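Local coordinates for protein acetyltransferase, GNAT family (Streptococcus agalactiae 2603V/R, PDB 2Q7B) that probably transfers an acetyl group to an amine nitrogen, as members of the GNAT superfamily of N-acetyltransferases do, at residues E63-N68 and A87-D92; I22-N27 and K70-I75; Q56-Q61 and L98-T103. One frame throughout, in Å; residues are numbered along the deposited sequence.

Contact 1: E63-N68 and A87-D92; sequences ENYYQN and ALLRID
The hydroxyl of Tyr66, whose ring lies against Ala87 and the carbonyl of Leu88, is hydrogen-bonded to OD2 of Asp58, so the polar end of a buried side chain is satisfied while its ring does the packing. The CD1 side of that ring meets the strand: Leu88 O approaches Tyr66 CD1 at 3.5 Å near the ring plane, and CB of Ala87 sits obliquely, 3.7 Å from Tyr66 CE1. Alanine suits this place because its single methyl lets the ring settle close to the strand backbone. Leu88 points its own side chain away from the helix and offers only its carbonyl here. Tyr65 works one residue earlier. With its CG swung opposite the backbone N (chi1 -170°), it brings CE1 of its ring to within 3.7 Å of Leu89 CD1, the two side chains meeting at a slant, while Tyr65 CD1 stands 3.5 Å above the centre of the Tyr66 ring. Leu89 is thus a branched apolar partner for one tyrosine, and its CB also comes within 4.3 Å of Tyr66 CE1. The two tyrosines, one set over the other's ring face, are carried on a widened pi-type turn, in which Asn68 N donates to Glu63 O at 2.7 Å. Helix 63-67 runs almost at right angles to strand 87-90, 82° between their directions, with the axes 8.4 Å apart. In the fold, the helix crosses one face of the central sheet, where Phe73 of the adjoining strand 72-78 meets the Tyr66 ring edge-to-face; on the other face, Leu88 packs among Phe122, Phe125 and Ala126 of helix 114-128.

Contact 2: I22-N27 and K70-I75; sequences IKEYEN and KGQFWI
Ile22 opens the pairing by laying its CG2 methyl 4.0 Å from CB of Trp74, the two side chains meeting obliquely on one face of the sheet. Lys23 follows as half of an antiparallel hydrogen-bonded pair with Ile75: Lys23 N donates to Ile75 O at 2.9 Å, and Ile75 N returns a bond to Lys23 O at 2.8 Å, almost straight at 168°. Both side chains rise from the same face, where the aliphatic part of a lysine can line the margin. Glu24 forms the next, non-hydrogen-bonded pair with Trp74. Its extended chain crosses Gln72 at about a right angle, yet the carboxylate and amide planes lie stacked, only 13° apart, with Glu24 OE1 3.6 Å from Gln72 NE2. Glutamine suits the spot because its bent chain packs CG over the indole of Trp74, while Gln72 OE1 accepts hydrogen bonds from the backbone N of Phe73 and from NE2 of Gln67. Tyr25, beyond the end of the strand, still gives its N to Phe73 O at 2.8 Å, and Tyr25 CB lies 4.1 Å from Phe73 CD1. With CG placed opposite the backbone N (chi1 179°), the Tyr25 ring turns its edge to CG2 of Ile75. Strand 20-24 is the outermost strand at this end of the sheet. Tyr25, Phe73 and Ile75 face helix 29-46, with Tyr25 and Phe73 also reaching Ile62 of helix 62-67, whereas Ile22, Gln72 and Trp74 pack against helix 114-128.

Contact 3: Q56-Q61 and L98-T103; sequences QDDIFQ and LKKFFT
Lys100 reaches from the irregular centre of strand 98-103 to the 3-10 segment 57-60 and to Gln56 just before it, meeting Gln56, Asp58 and Ile59. The strand is the fourth in the GNAT fold, and it carries a beta bulge of the kind known at this point in the family: Lys99 pairs with Ala87 and Phe102 with Ser85, which leaves one extra residue on this side, and Lys100 adopts a left-handed backbone conformation (phi 46°). The bulge lets consecutive residues, Lys99 and Lys100, turn their side chains toward the same turn. The packed part belongs to Lys100. Bent at chi2, its chain slides obliquely past the end of Ile59, whose CD1 is 3.9 Å from Lys100 CD; the branched isoleucine covers the aliphatic stem and leaves the amine to polar groups. Asp58 arrives from the opposite direction, its OD2 3.3 Å from Lys100 CE. That oxygen is hydrogen-bonded to the hydroxyl of Tyr66; at 4.4 Å from Lys100 NZ it is beyond a salt bridge, though its charge may still favour the ammonium group. The looser side is that of Lys99, whose CE stays 4.3 Å from Asp58 OD2; its amine is instead hydrogen-bonded to Tyr166 OH and to a bound citrate. The citrate, probably from the crystallisation liquor, also accepts a bond from Lys100 NZ. On the outer side of the turn, Asp57, Phe60 and Gln61 pack against Tyr30 and Ala33 of the second subunit. Gln56 NE2 is hydrogen-bonded to Gln43 OE1, which would fix the rotation of the amide, and Gln56 OE1 accepts a hydrogen bond from Lys100 NZ at 2.8 Å, with a C=O...N angle of 137°.

Overall arrangement
All three contacts dress one central sheet, their centres 10 to 11 Å apart. Contacts 1 and 2 meet where Gln67 NE2 comes within 2.8 Å of Gln72 OE1 and where Leu88 N bonds Gln72 O, strands 72-78 and 81-90 being neighbours. Contacts 1 and 3 share a polar link, Tyr66 OH to Asp58 OD2 at 2.6 Å, and contact 1 is nested within the loop that contact 3 closes. Contacts 2 and 3 touch through Phe73 CE2, 4.0 Å from Ile59 CD1. The citrate, about 3 Å from the Lys99 side chain and 5 Å from that of Tyr66, may mark a pocket between contacts 1 and 3.

Contact 1: E63-N68 and A87-D92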
# COMPACT_ATOMS: atom_id res chain seq x y z
N GLU A 63 10.53 -10.28 -3.18
CA GLU A 63 11.55 -11.13 -3.80
C GLU A 63 12.90 -11.04 -3.08
O GLU A 63 13.50 -12.05 -2.76
CB GLU A 63 11.67 -10.83 -5.30
CG GLU A 63 12.63 -11.75 -6.05
CD GLU A 63 12.71 -11.48 -7.56
OE1 GLU A 63 11.92 -10.67 -8.09
OE2 GLU A 63 13.58 -12.11 -8.22
N ASN A 64 13.36 -9.84 -2.80
CA ASN A 64 14.63 -9.68 -2.13
C ASN A 64 14.62 -10.01 -0.66
O ASN A 64 15.57 -10.55 -0.15
CB ASN A 64 15.14 -8.25 -2.30
CG ASN A 64 15.58 -7.95 -3.72
OD1 ASN A 64 15.56 -8.82 -4.60
ND2 ASN A 64 15.98 -6.71 -3.96
N TYR A 65 13.52 -9.68 0.02
CA TYR A 65 13.44 -9.84 1.46
C TYR A 65 13.16 -11.28 1.84
O TYR A 65 13.78 -11.81 2.75
CB TYR A 65 12.39 -8.89 2.01
CG TYR A 65 12.36 -8.77 3.51
CD1 TYR A 65 11.65 -9.69 4.28
CD2 TYR A 65 12.99 -7.70 4.15
CE1 TYR A 65 11.58 -9.58 5.64
CE2 TYR A 65 12.94 -7.59 5.53
CZ TYR A 65 12.23 -8.53 6.25
OH TYR A 65 12.15 -8.44 7.62
N TYR A 66 12.22 -11.92 1.14
CA TYR A 66 11.84 -13.30 1.45
C TYR A 66 12.46 -14.33 0.52
O TYR A 66 13.24 -15.17 0.94
CB TYR A 66 10.29 -13.46 1.41
CG TYR A 66 9.57 -12.67 2.46
CD1 TYR A 66 9.45 -13.15 3.75
CD2 TYR A 66 9.06 -11.41 2.19
CE1 TYR A 66 8.80 -12.41 4.74
CE2 TYR A 66 8.40 -10.67 3.16
CZ TYR A 66 8.28 -11.19 4.44
OH TYR A 66 7.65 -10.43 5.40
N GLN A 67 12.12 -14.21 -0.76
CA GLN A 67 12.42 -15.25 -1.74
C GLN A 67 13.89 -15.48 -2.07
O GLN A 67 14.29 -16.61 -2.25
CB GLN A 67 11.58 -15.02 -2.99
CG GLN A 67 10.08 -15.11 -2.69
CD GLN A 67 9.21 -14.71 -3.86
OE1 GLN A 67 9.54 -13.78 -4.60
NE2 GLN A 67 8.07 -15.39 -4.02
N ASN A 68 14.68 -14.41 -2.14
CA ASN A 68 16.10 -14.53 -2.43
C ASN A 68 16.93 -14.90 -1.21
O ASN A 68 18.11 -15.15 -1.34
CB ASN A 68 16.64 -13.23 -3.05
CG ASN A 68 16.08 -12.98 -4.45
OD1 ASN A 68 15.48 -13.87 -5.08
ND2 ASN A 68 16.28 -11.77 -4.95
N ALA A 87 3.86 -15.87 4.90
CA ALA A 87 5.26 -15.76 4.53
C ALA A 87 6.12 -16.48 5.52
O ALA A 87 5.77 -16.60 6.70
CB ALA A 87 5.68 -14.29 4.50
N LEU A 88 7.25 -16.97 5.03
CA LEU A 88 8.26 -17.60 5.84
C LEU A 88 9.53 -16.79 5.68
O LEU A 88 9.96 -16.54 4.56
CB LEU A 88 8.48 -19.07 5.42
CG LEU A 88 9.51 -19.88 6.23
CD1 LEU A 88 9.18 -21.35 6.22
CD2 LEU A 88 10.96 -19.64 5.78
N LEU A 89 10.11 -16.40 6.82
CA LEU A 89 11.38 -15.67 6.86
C LEU A 89 12.40 -16.57 7.54
O LEU A 89 12.21 -16.97 8.67
CB LEU A 89 11.24 -14.36 7.66
CG LEU A 89 12.51 -13.50 7.82
CD1 LEU A 89 12.95 -12.91 6.47
CD2 LEU A 89 12.29 -12.36 8.83
N ARG A 90 13.49 -16.89 6.84
CA ARG A 90 14.55 -17.70 7.43
C ARG A 90 15.40 -16.83 8.37
O ARG A 90 15.85 -15.75 7.99
CB ARG A 90 15.46 -18.31 6.35
CG ARG A 90 16.69 -19.00 6.91
CD ARG A 90 17.60 -19.53 5.84
NE ARG A 90 18.79 -20.11 6.47
CZ ARG A 90 19.88 -19.44 6.82
NH1 ARG A 90 19.99 -18.13 6.64
NH2 ARG A 90 20.88 -20.08 7.40
N ILE A 91 15.58 -17.32 9.60
CA ILE A 91 16.47 -16.69 10.59
C ILE A 91 17.82 -17.39 10.52
O ILE A 91 18.85 -16.74 10.43
CB ILE A 91 15.88 -16.76 12.02
CG1 ILE A 91 14.54 -16.02 12.07
CG2 ILE A 91 16.87 -16.19 13.03
CD1 ILE A 91 14.59 -14.59 11.52
N ASP A 92 17.79 -18.72 10.54
CA ASP A 92 19.00 -19.54 10.42
C ASP A 92 18.57 -20.92 9.94
O ASP A 92 17.40 -21.11 9.65
CB ASP A 92 19.78 -19.56 11.74
CG ASP A 92 18.97 -20.04 12.93
OD1 ASP A 92 18.26 -21.07 12.85
OD2 ASP A 92 19.07 -19.40 13.99

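Contact 2: I22-N27 and K70-I75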
# COMPACT_ATOMS: atom_id res chain seq x y z
N ILE A 22 -3.44 -21.24 -4.11
CA ILE A 22 -2.42 -20.62 -3.30
C ILE A 22 -1.15 -20.75 -4.10
O ILE A 22 -0.85 -21.82 -4.59
CB ILE A 22 -2.22 -21.32 -1.95
CG1 ILE A 22 -3.44 -21.09 -1.06
CG2 ILE A 22 -0.93 -20.83 -1.26
CD1 ILE A 22 -3.48 -21.99 0.15
N LYS A 23 -0.41 -19.66 -4.25
CA LYS A 23 0.83 -19.73 -4.98
C LYS A 23 1.88 -18.77 -4.50
O LYS A 23 1.59 -17.85 -3.77
CB LYS A 23 0.58 -19.60 -6.48
CG LYS A 23 0.03 -18.30 -7.00
CD LYS A 23 -0.35 -18.55 -8.47
CE LYS A 23 -0.46 -17.27 -9.29
NZ LYS A 23 -0.88 -17.58 -10.69
N GLU A 24 3.13 -19.04 -4.89
CA GLU A 24 4.25 -18.19 -4.51
C GLU A 24 4.08 -16.83 -5.16
O GLU A 24 3.64 -16.74 -6.31
CB GLU A 24 5.57 -18.84 -4.94
CG GLU A 24 5.88 -20.10 -4.14
CD GLU A 24 7.01 -20.93 -4.71
OE1 GLU A 24 7.78 -20.42 -5.58
OE2 GLU A 24 7.14 -22.10 -4.28
N TYR A 25 4.39 -15.77 -4.42
CA TYR A 25 4.26 -14.41 -4.95
C TYR A 25 5.19 -14.20 -6.17
O TYR A 25 6.28 -14.76 -6.23
CB TYR A 25 4.53 -13.36 -3.85
CG TYR A 25 4.44 -11.94 -4.37
CD1 TYR A 25 3.21 -11.27 -4.41
CD2 TYR A 25 5.57 -11.27 -4.85
CE1 TYR A 25 3.10 -9.98 -4.93
CE2 TYR A 25 5.46 -9.96 -5.36
CZ TYR A 25 4.22 -9.33 -5.40
OH TYR A 25 4.09 -8.05 -5.92
N GLU A 26 4.71 -13.45 -7.15
CA GLU A 26 5.49 -13.02 -8.31
C GLU A 26 5.16 -11.55 -8.51
O GLU A 26 4.00 -11.15 -8.33
CB GLU A 26 5.10 -13.74 -9.59
CG GLU A 26 5.16 -15.25 -9.56
CD GLU A 26 4.75 -15.85 -10.90
OE1 GLU A 26 5.33 -15.44 -11.93
OE2 GLU A 26 3.85 -16.72 -10.90
N ASN A 27 6.14 -10.75 -8.91
CA ASN A 27 5.92 -9.31 -9.06
C ASN A 27 4.74 -9.10 -9.99
O ASN A 27 4.74 -9.56 -11.11
CB ASN A 27 7.19 -8.58 -9.57
CG ASN A 27 8.39 -8.64 -8.57
OD1 ASN A 27 8.21 -8.77 -7.34
ND2 ASN A 27 9.61 -8.51 -9.10
N LYS A 70 16.15 -17.57 1.01
CA LYS A 70 15.66 -18.89 1.45
C LYS A 70 14.34 -18.88 2.23
O LYS A 70 14.02 -19.81 2.98
CB LYS A 70 16.76 -19.62 2.23
CG LYS A 70 18.01 -19.85 1.41
CD LYS A 70 19.13 -20.43 2.26
CE LYS A 70 20.41 -20.52 1.48
NZ LYS A 70 21.57 -20.79 2.39
N GLY A 71 13.57 -17.81 2.03
CA GLY A 71 12.27 -17.69 2.64
C GLY A 71 11.27 -17.81 1.50
O GLY A 71 11.61 -18.20 0.39
N GLN A 72 10.03 -17.45 1.77
CA GLN A 72 9.02 -17.55 0.76
C GLN A 72 7.83 -16.69 1.17
O GLN A 72 7.72 -16.28 2.33
CB GLN A 72 8.69 -19.04 0.50
CG GLN A 72 7.86 -19.33 -0.73
CD GLN A 72 8.37 -18.63 -1.95
OE1 GLN A 72 7.91 -17.54 -2.29
NE2 GLN A 72 9.36 -19.21 -2.59
N PHE A 73 7.01 -16.35 0.19
CA PHE A 73 5.82 -15.54 0.41
C PHE A 73 4.73 -16.11 -0.49
O PHE A 73 4.92 -16.23 -1.69
CB PHE A 73 6.09 -14.06 0.06
CG PHE A 73 5.07 -13.11 0.65
CD1 PHE A 73 3.77 -13.06 0.18
CD2 PHE A 73 5.42 -12.24 1.68
CE1 PHE A 73 2.83 -12.18 0.74
CE2 PHE A 73 4.52 -11.37 2.22
CZ PHE A 73 3.21 -11.35 1.76
N TRP A 74 3.60 -16.49 0.11
CA TRP A 74 2.49 -17.05 -0.65
C TRP A 74 1.26 -16.16 -0.63
O TRP A 74 0.94 -15.53 0.37
CB TRP A 74 2.07 -18.41 -0.10
CG TRP A 74 3.12 -19.49 -0.15
CD1 TRP A 74 3.32 -20.40 -1.14
CD2 TRP A 74 4.11 -19.77 0.85
NE1 TRP A 74 4.36 -21.23 -0.82
CE2 TRP A 74 4.87 -20.87 0.40
CE3 TRP A 74 4.43 -19.19 2.10
CZ2 TRP A 74 5.92 -21.41 1.13
CZ3 TRP A 74 5.46 -19.74 2.83
CH2 TRP A 74 6.20 -20.84 2.34
N ILE A 75 0.54 -16.18 -1.73
CA ILE A 75 -0.75 -15.50 -1.81
C ILE A 75 -1.85 -16.50 -2.19
O ILE A 75 -1.65 -17.40 -3.00
CB ILE A 75 -0.75 -14.29 -2.80
CG1 ILE A 75 -0.23 -14.72 -4.19
CG2 ILE A 75 0.03 -13.11 -2.21
CD1 ILE A 75 -0.27 -13.63 -5.24

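Contact 3: Q56-Q61 and L98-T103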
# COMPACT_ATOMS: atom_id res chain seq x y z
N GLN A 56 6.49 -2.01 7.58
CA GLN A 56 6.58 -3.35 7.02
C GLN A 56 6.82 -3.23 5.53
O GLN A 56 6.12 -3.82 4.71
CB GLN A 56 5.32 -4.16 7.34
CG GLN A 56 4.04 -3.39 7.01
CD GLN A 56 2.78 -4.02 7.56
OE1 GLN A 56 2.82 -5.07 8.21
NE2 GLN A 56 1.63 -3.38 7.27
N ASP A 57 7.86 -2.49 5.19
CA ASP A 57 8.20 -2.22 3.79
C ASP A 57 8.74 -3.46 3.02
O ASP A 57 8.90 -3.40 1.81
CB ASP A 57 9.10 -1.00 3.66
CG ASP A 57 10.42 -1.16 4.42
OD1 ASP A 57 11.07 -2.20 4.25
OD2 ASP A 57 10.78 -0.25 5.18
N ASP A 58 9.00 -4.56 3.73
CA ASP A 58 9.30 -5.87 3.10
C ASP A 58 8.21 -6.29 2.07
O ASP A 58 8.48 -7.02 1.10
CB ASP A 58 9.45 -6.98 4.17
CG ASP A 58 8.32 -6.97 5.23
OD1 ASP A 58 8.33 -6.06 6.10
OD2 ASP A 58 7.46 -7.88 5.25
N ILE A 59 7.00 -5.81 2.27
CA ILE A 59 5.84 -6.03 1.38
C ILE A 59 6.11 -5.51 -0.04
O ILE A 59 5.58 -6.05 -1.01
CB ILE A 59 4.55 -5.34 2.00
CG1 ILE A 59 4.14 -6.06 3.30
CG2 ILE A 59 3.39 -5.29 1.04
CD1 ILE A 59 4.01 -7.53 3.18
N PHE A 60 6.93 -4.47 -0.14
CA PHE A 60 7.28 -3.82 -1.41
C PHE A 60 8.59 -4.34 -2.03
O PHE A 60 9.03 -3.88 -3.07
CB PHE A 60 7.28 -2.28 -1.20
CG PHE A 60 5.97 -1.79 -0.65
CD1 PHE A 60 4.86 -1.68 -1.47
CD2 PHE A 60 5.82 -1.55 0.69
CE1 PHE A 60 3.64 -1.30 -0.96
CE2 PHE A 60 4.58 -1.16 1.21
CZ PHE A 60 3.49 -1.04 0.38
N GLN A 61 9.19 -5.35 -1.39
CA GLN A 61 10.42 -5.97 -1.86
C GLN A 61 10.40 -7.44 -1.45
O GLN A 61 11.35 -7.94 -0.88
CB GLN A 61 11.64 -5.25 -1.29
CG GLN A 61 11.65 -5.06 0.22
CD GLN A 61 12.75 -4.10 0.70
OE1 GLN A 61 13.87 -4.18 0.23
NE2 GLN A 61 12.42 -3.22 1.64
N LEU A 98 7.06 -17.10 11.01
CA LEU A 98 5.82 -17.10 10.25
C LEU A 98 5.32 -15.65 10.33
O LEU A 98 5.08 -15.13 11.42
CB LEU A 98 4.83 -18.10 10.85
CG LEU A 98 3.52 -18.38 10.10
CD1 LEU A 98 2.97 -19.75 10.49
CD2 LEU A 98 2.51 -17.29 10.31
N LYS A 99 5.21 -14.99 9.17
CA LYS A 99 4.84 -13.59 9.07
C LYS A 99 3.77 -13.37 8.03
O LYS A 99 3.48 -14.25 7.22
CB LYS A 99 6.05 -12.76 8.59
CG LYS A 99 7.21 -12.64 9.55
CD LYS A 99 8.39 -11.90 8.92
CE LYS A 99 8.13 -10.42 8.65
NZ LYS A 99 7.83 -9.69 9.89
N LYS A 100 3.21 -12.16 8.06
CA LYS A 100 2.23 -11.68 7.11
C LYS A 100 1.13 -12.69 6.82
O LYS A 100 0.77 -12.92 5.67
CB LYS A 100 2.93 -11.25 5.83
CG LYS A 100 4.03 -10.19 6.04
CD LYS A 100 3.52 -8.94 6.75
CE LYS A 100 4.65 -7.97 7.05
NZ LYS A 100 4.45 -7.31 8.37
N PHE A 101 0.57 -13.24 7.90
CA PHE A 101 -0.49 -14.23 7.80
C PHE A 101 -1.85 -13.54 7.89
O PHE A 101 -2.28 -13.15 8.96
CB PHE A 101 -0.27 -15.27 8.88
CG PHE A 101 -1.28 -16.39 8.88
CD1 PHE A 101 -1.94 -16.81 7.72
CD2 PHE A 101 -1.44 -17.14 10.02
CE1 PHE A 101 -2.82 -17.86 7.76
CE2 PHE A 101 -2.29 -18.19 10.05
CZ PHE A 101 -2.99 -18.55 8.92
N PHE A 102 -2.52 -13.42 6.76
CA PHE A 102 -3.81 -12.71 6.69
C PHE A 102 -4.79 -13.43 5.79
O PHE A 102 -4.38 -14.07 4.83
CB PHE A 102 -3.60 -11.30 6.13
CG PHE A 102 -2.63 -10.46 6.92
CD1 PHE A 102 -2.98 -9.97 8.17
CD2 PHE A 102 -1.37 -10.14 6.41
CE1 PHE A 102 -2.10 -9.21 8.90
CE2 PHE A 102 -0.49 -9.37 7.14
CZ PHE A 102 -0.86 -8.91 8.39
N THR A 103 -6.07 -13.32 6.13
CA THR A 103 -7.15 -13.87 5.32
C THR A 103 -8.36 -12.97 5.43
O THR A 103 -8.58 -12.40 6.48
CB THR A 103 -7.59 -15.30 5.79
OG1 THR A 103 -7.98 -15.25 7.16
CG2 THR A 103 -6.49 -16.32 5.66